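Local atomic coordinates of major pollen allergen Pla l 1 (Plantago lanceolata, PDB entry 4Z8W), a protein that is a major pollen allergen of the Ole e 1-like family, of uncertain biological role, and binds zinc. Residues 102-107 and 113-118; 13-18 and 36-41. One frame throughout, in Å; residues are numbered along the deposited sequence. Where two conformers were deposited one is given.

Overall arrangement
From the N terminus, strand 8-18 runs first through one sheet; the chain then turns through 17 residues and crosses to the second sheet, where strand 37-42 begins. Interaction 2 (13-18 with 36-41) closes that crossing near the centre of the molecule. Much later, after strand 100-102 at the margin of the second sheet, the chain returns to pair alongside strand 8-18, and interaction 1 (102-107 with 113-118) closes this shorter loop. The two contacts, each joining one sheet to the other, follow in series and do not nest. Their centres lie about 16 Å apart, yet they meet: Val117 on Gly13 within the first sheet, Val102 and Leu104 on Leu40 within or beside the second.

Interaction 1 of 2, residues 102-107 and 113-118; sequences VDLSKN and KTRHVK
Arg115 reaches from strand 114-123 to the loop of residues 102-107 and donates from NH1 to the backbone O of Asp103 (2.9 Å). The bond is bent, 141° at the hydrogen, and the donor stands above the carbonyl plane. With CG anti to the carbonyl carbon (chi1 -53°), the chain bends at chi2, which lays Arg115 CD 3.5 Å from Asp103 O. The Asp103 carboxylate, turned 70° from the guanidinium plane, makes a long salt bridge with it, Asp103 OD2 to Arg115 NH1 at 3.9 Å. A water links Arg115, Asp103 and Ser105: it accepts from Arg115 NH1, donates to Ser105 O at 2.7 Å and weakly to Asp103 OD2. Asp103 OD1 takes the backbone N of Ser105 in an Asx turn, which fixes the carboxylate over the turn of its own loop. Arg115 NE donates to Glu112 O, helping to fix the guanidinium. The contact joins the end of strand 100-102 in one sheet to strand 114-123 in the other, at the margin of the Ole e 1-like beta sandwich. Val102 adds the apolar part: its CG2, anti to the backbone N, packs on Arg115 CB at 3.8 Å, while its CB meets Val117 CG1 at 3.6 Å. Leu104 CD2 rests on Arg115 CG at 4.0 Å, and the leucine continues inward onto Phe9 and Val67.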
loop_
_atom_site.group_PDB
_atom_site.type_symbol
_atom_site.label_atom_id
_atom_site.label_comp_id
_atom_site.label_asym_id
_atom_site.label_seq_id
_atom_site.Cartn_x
_atom_site.Cartn_y
_atom_site.Cartn_z
ATOM N N VAL A 102 8.121 -2.796 3.633
ATOM C CA VAL A 102 7.906 -4.076 4.259
ATOM C C VAL A 102 9.268 -4.692 4.488
ATOM O O VAL A 102 10.212 -4.469 3.713
ATOM C CB VAL A 102 7.002 -5.015 3.407
ATOM C CG1 VAL A 102 7.595 -5.296 2.026
ATOM C CG2 VAL A 102 6.622 -6.292 4.133
ATOM N N ASP A 103 9.335 -5.510 5.537
ATOM C CA ASP A 103 10.545 -6.273 5.908
ATOM C C ASP A 103 10.357 -7.723 5.505
ATOM O O ASP A 103 9.576 -8.454 6.116
ATOM C CB ASP A 103 10.784 -6.158 7.426
ATOM C CG ASP A 103 11.832 -7.146 7.954
ATOM O OD1 ASP A 103 12.626 -7.707 7.152
ATOM O OD2 ASP A 103 11.866 -7.325 9.213
ATOM N N LEU A 104 11.104 -8.130 4.491
ATOM C CA LEU A 104 11.111 -9.521 4.028
ATOM C C LEU A 104 12.558 -10.064 4.162
ATOM O O LEU A 104 12.954 -10.992 3.414
ATOM C CB LEU A 104 10.650 -9.659 2.547
ATOM C CG LEU A 104 9.167 -9.165 2.354
ATOM C CD1 LEU A 104 8.883 -8.927 0.855
ATOM C CD2 LEU A 104 8.120 -10.156 2.938
ATOM N N SER A 105 13.319 -9.483 5.109
ATOM C CA SER A 105 14.754 -9.855 5.275
ATOM C C SER A 105 14.880 -11.179 6.029
ATOM O O SER A 105 14.183 -11.404 7.083
ATOM C CB SER A 105 15.545 -8.771 6.061
ATOM O OG SER A 105 16.967 -8.986 6.025
ATOM N N LYS A 106 15.742 -12.049 5.492
ATOM C CA LYS A 106 16.208 -13.252 6.181
ATOM C C LYS A 106 16.962 -12.956 7.476
ATOM O O LYS A 106 16.981 -13.794 8.398
ATOM C CB LYS A 106 17.129 -14.028 5.220
ATOM C CG LYS A 106 17.643 -15.384 5.718
ATOM C CD LYS A 106 18.856 -15.790 4.855
ATOM C CE LYS A 106 19.671 -16.940 5.457
ATOM N NZ LYS A 106 18.893 -18.211 5.330
ATOM N N ASN A 107 17.561 -11.756 7.582
ATOM C CA ASN A 107 18.544 -11.501 8.626
ATOM C C ASN A 107 18.073 -11.063 10.021
ATOM O O ASN A 107 18.804 -10.386 10.757
ATOM C CB ASN A 107 19.648 -10.554 8.084
ATOM C CG ASN A 107 20.085 -10.956 6.706
ATOM O OD1 ASN A 107 20.335 -12.138 6.464
ATOM N ND2 ASN A 107 20.232 -9.969 5.806
ATOM N N LYS A 113 5.145 -15.433 9.354
ATOM C CA LYS A 113 5.102 -15.531 7.918
ATOM C C LYS A 113 4.198 -14.431 7.228
ATOM O O LYS A 113 4.362 -14.161 6.037
ATOM C CB LYS A 113 4.640 -16.932 7.540
ATOM C CG LYS A 113 4.871 -17.315 6.090
ATOM C CD LYS A 113 4.631 -18.822 5.896
ATOM C CE LYS A 113 3.250 -19.159 5.321
ATOM N NZ LYS A 113 3.281 -19.238 3.820
ATOM N N THR A 114 3.266 -13.815 7.967
ATOM C CA THR A 114 2.558 -12.634 7.459
ATOM C C THR A 114 3.294 -11.370 7.880
ATOM O O THR A 114 3.532 -11.123 9.065
ATOM C CB THR A 114 1.084 -12.579 7.933
ATOM O OG1 THR A 114 0.434 -13.765 7.491
ATOM C CG2 THR A 114 0.297 -11.425 7.257
ATOM N N ARG A 115 3.650 -10.539 6.914
ATOM C CA ARG A 115 4.199 -9.232 7.283
ATOM C C ARG A 115 3.130 -8.191 6.995
ATOM O O ARG A 115 2.624 -8.143 5.862
ATOM C CB ARG A 115 5.491 -9.017 6.484
ATOM C CG ARG A 115 6.473 -10.185 6.631
ATOM C CD ARG A 115 7.145 -10.159 8.003
ATOM N NE ARG A 115 7.836 -11.415 8.382
ATOM C CZ ARG A 115 9.173 -11.580 8.415
ATOM N NH1 ARG A 115 9.990 -10.593 8.055
ATOM N NH2 ARG A 115 9.720 -12.741 8.783
ATOM N N HIS A 116 2.777 -7.373 7.998
ATOM C CA HIS A 116 1.757 -6.352 7.866
ATOM C C HIS A 116 2.428 -5.068 7.515
ATOM O O HIS A 116 3.593 -4.810 7.939
ATOM C CB HIS A 116 0.974 -6.215 9.197
ATOM C CG HIS A 116 0.025 -7.349 9.444
ATOM N ND1 HIS A 116 0.333 -8.424 10.259
ATOM C CD2 HIS A 116 -1.207 -7.601 8.947
ATOM C CE1 HIS A 116 -0.682 -9.270 10.280
ATOM N NE2 HIS A 116 -1.628 -8.797 9.487
ATOM N N VAL A 117 1.764 -4.241 6.725
ATOM C CA VAL A 117 2.349 -2.949 6.351
ATOM C C VAL A 117 1.401 -1.795 6.738
ATOM O O VAL A 117 0.227 -2.040 7.033
ATOM C CB VAL A 117 2.810 -2.982 4.890
ATOM C CG1 VAL A 117 3.726 -4.200 4.674
ATOM C CG2 VAL A 117 1.622 -3.067 3.958
ATOM N N LYS A 118 1.905 -0.558 6.746
ATOM C CA LYS A 118 1.149 0.630 7.013
ATOM C C LYS A 118 0.087 0.849 5.885
ATOM O O LYS A 118 0.347 0.461 4.725
ATOM C CB LYS A 118 2.071 1.867 7.102
ATOM C CG LYS A 118 2.961 1.879 8.401
ATOM C CD LYS A 118 3.817 3.185 8.431
ATOM C CE LYS A 118 4.822 3.248 9.607
ATOM N NZ LYS A 118 4.950 4.645 10.134
HETATM O O HOH W 1 12.613 -10.201 8.924
#

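Interaction 2 of 2, residues 13-18 and 36-41; sequences GEVYCN and AQVQLD
Strands 13-18 and 37-41 belong to different sheets, and their backbones come closest where the CA atoms of Val15 and Ala36 lie 7.1 Å apart, so side chains alone make the contact. Val15 divides its two methyls between two neighbours. Val15 CG1, placed anti to the backbone N (chi1 174°), rests on Ala36 CB at 3.7 Å. The other branch, Val15 CG2, meets Val38 CG1 at the same separation of 3.7 Å, the two side chains passing alongside one another, pointing opposite ways. Ala36 and Val38 are two apart in sequence and both point at Val15. All three residues are buried and the touching atoms are all carbon, so the contact is purely apolar. Tyr63 touches both Val15 and Val38, and Phe122 packs on Val15 from strand 114-123. Ala36 N is hydrogen-bonded to OG1 of Thr57, a residue that also touches Val15, while Cys17, two residues on from Val15, is disulfide-bonded to Cys86. Aliphatic side chains meeting between two sheets, near the centre of the chain, form part of the hydrophobic core of a beta sandwich, here that of the Ole e 1-like fold.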
loop_
_atom_site.group_PDB
_atom_site.type_symbol
_atom_site.label_atom_id
_atom_site.label_comp_id
_atom_site.label_asym_id
_atom_site.label_seq_id
_atom_site.Cartn_x
_atom_site.Cartn_y
_atom_site.Cartn_z
ATOM N N GLY A 13 -1.877 -5.591 3.866
ATOM C CA GLY A 13 -2.089 -4.181 4.215
ATOM C C GLY A 13 -3.483 -3.773 3.757
ATOM O O GLY A 13 -4.208 -4.556 3.170
ATOM N N GLU A 14 -3.832 -2.533 4.073
ATOM C CA GLU A 14 -5.151 -1.962 3.752
ATOM C C GLU A 14 -5.087 -0.798 2.751
ATOM O O GLU A 14 -4.090 -0.059 2.746
ATOM C CB GLU A 14 -5.836 -1.460 5.037
ATOM C CG GLU A 14 -6.288 -2.545 6.013
ATOM C CD GLU A 14 -5.136 -3.044 6.867
ATOM O OE1 GLU A 14 -4.596 -2.238 7.666
ATOM O OE2 GLU A 14 -4.774 -4.232 6.754
ATOM N N VAL A 15 -6.148 -0.588 1.950
ATOM C CA VAL A 15 -6.240 0.619 1.136
ATOM C C VAL A 15 -7.569 1.311 1.500
ATOM O O VAL A 15 -8.608 0.643 1.564
ATOM C CB VAL A 15 -6.194 0.265 -0.384
ATOM C CG1 VAL A 15 -6.429 1.502 -1.283
ATOM C CG2 VAL A 15 -4.830 -0.347 -0.708
ATOM N N TYR A 16 -7.540 2.621 1.701
ATOM C CA TYR A 16 -8.725 3.411 1.942
ATOM C C TYR A 16 -8.962 4.511 0.850
ATOM O O TYR A 16 -8.033 4.910 0.129
ATOM C CB TYR A 16 -8.570 4.161 3.307
ATOM C CG TYR A 16 -8.555 3.288 4.528
ATOM C CD1 TYR A 16 -7.390 2.563 4.890
ATOM C CD2 TYR A 16 -9.688 3.138 5.293
ATOM C CE1 TYR A 16 -7.367 1.764 6.012
ATOM C CE2 TYR A 16 -9.657 2.315 6.421
ATOM C CZ TYR A 16 -8.502 1.614 6.755
ATOM O OH TYR A 16 -8.465 0.797 7.892
ATOM N N CYS A 17 -10.139 5.101 0.888
ATOM C CA CYS A 17 -10.421 6.416 0.254
ATOM C C CYS A 17 -10.375 7.439 1.450
ATOM O O CYS A 17 -11.117 7.327 2.389
ATOM C CB CYS A 17 -11.844 6.433 -0.368
ATOM S SG CYS A 17 -12.250 8.101 -1.043
ATOM N N ASN A 18 -9.473 8.429 1.376
ATOM C CA ASN A 18 -9.509 9.585 2.277
ATOM C C ASN A 18 -10.532 10.549 1.629
ATOM O O ASN A 18 -10.279 11.071 0.547
ATOM C CB ASN A 18 -8.104 10.168 2.382
ATOM C CG ASN A 18 -8.091 11.615 2.927
ATOM O OD1 ASN A 18 -8.983 11.980 3.722
ATOM N ND2 ASN A 18 -7.098 12.412 2.524
ATOM N N ALA A 36 -9.081 -2.121 -5.219
ATOM C CA ALA A 36 -7.931 -1.294 -5.527
ATOM C C ALA A 36 -6.828 -2.225 -5.983
ATOM O O ALA A 36 -6.744 -3.338 -5.534
ATOM C CB ALA A 36 -7.442 -0.488 -4.285
ATOM N N GLN A 37 -5.931 -1.718 -6.831
ATOM C CA GLN A 37 -4.794 -2.489 -7.239
ATOM C C GLN A 37 -3.519 -1.861 -6.664
ATOM O O GLN A 37 -3.287 -0.653 -6.817
ATOM C CB GLN A 37 -4.722 -2.557 -8.768
ATOM C CG GLN A 37 -5.923 -3.303 -9.419
ATOM C CD GLN A 37 -6.059 -3.037 -10.925
ATOM O OE1 GLN A 37 -5.063 -2.776 -11.651
ATOM N NE2 GLN A 37 -7.287 -3.037 -11.389
ATOM N N VAL A 38 -2.674 -2.738 -6.093
ATOM C CA VAL A 38 -1.419 -2.363 -5.449
ATOM C C VAL A 38 -0.269 -3.165 -6.094
ATOM O O VAL A 38 -0.487 -4.139 -6.830
ATOM C CB VAL A 38 -1.473 -2.564 -3.910
ATOM C CG1 VAL A 38 -2.663 -1.829 -3.249
ATOM C CG2 VAL A 38 -1.612 -4.042 -3.571
ATOM N N GLN A 39 0.962 -2.746 -5.879
ATOM C CA GLN A 39 2.074 -3.513 -6.390
ATOM C C GLN A 39 3.253 -3.461 -5.411
ATOM O O GLN A 39 3.645 -2.357 -4.957
ATOM C CB GLN A 39 2.504 -2.923 -7.737
ATOM C CG GLN A 39 3.657 -3.659 -8.413
ATOM C CD GLN A 39 3.811 -3.213 -9.843
ATOM O OE1 GLN A 39 2.824 -3.219 -10.603
ATOM N NE2 GLN A 39 5.017 -2.760 -10.210
ATOM N N LEU A 40 3.727 -4.652 -5.065
ATOM C CA LEU A 40 5.046 -4.881 -4.370
ATOM C C LEU A 40 6.231 -4.870 -5.351
ATOM O O LEU A 40 6.211 -5.583 -6.366
ATOM C CB LEU A 40 4.999 -6.189 -3.554
ATOM C CG LEU A 40 6.420 -6.608 -3.025
ATOM C CD1 LEU A 40 6.911 -5.643 -1.939
ATOM C CD2 LEU A 40 6.520 -8.060 -2.529
ATOM N N ASP A 41 7.218 -4.002 -5.127
ATOM C CA ASP A 41 8.448 -3.931 -5.920
ATOM C C ASP A 41 9.633 -3.999 -4.993
ATOM O O ASP A 41 9.683 -3.229 -3.997
ATOM C CB ASP A 41 8.538 -2.596 -6.687
ATOM C CG ASP A 41 7.394 -2.438 -7.723
ATOM O OD1 ASP A 41 7.187 -3.360 -8.518
ATOM O OD2 ASP A 41 6.657 -1.442 -7.680
#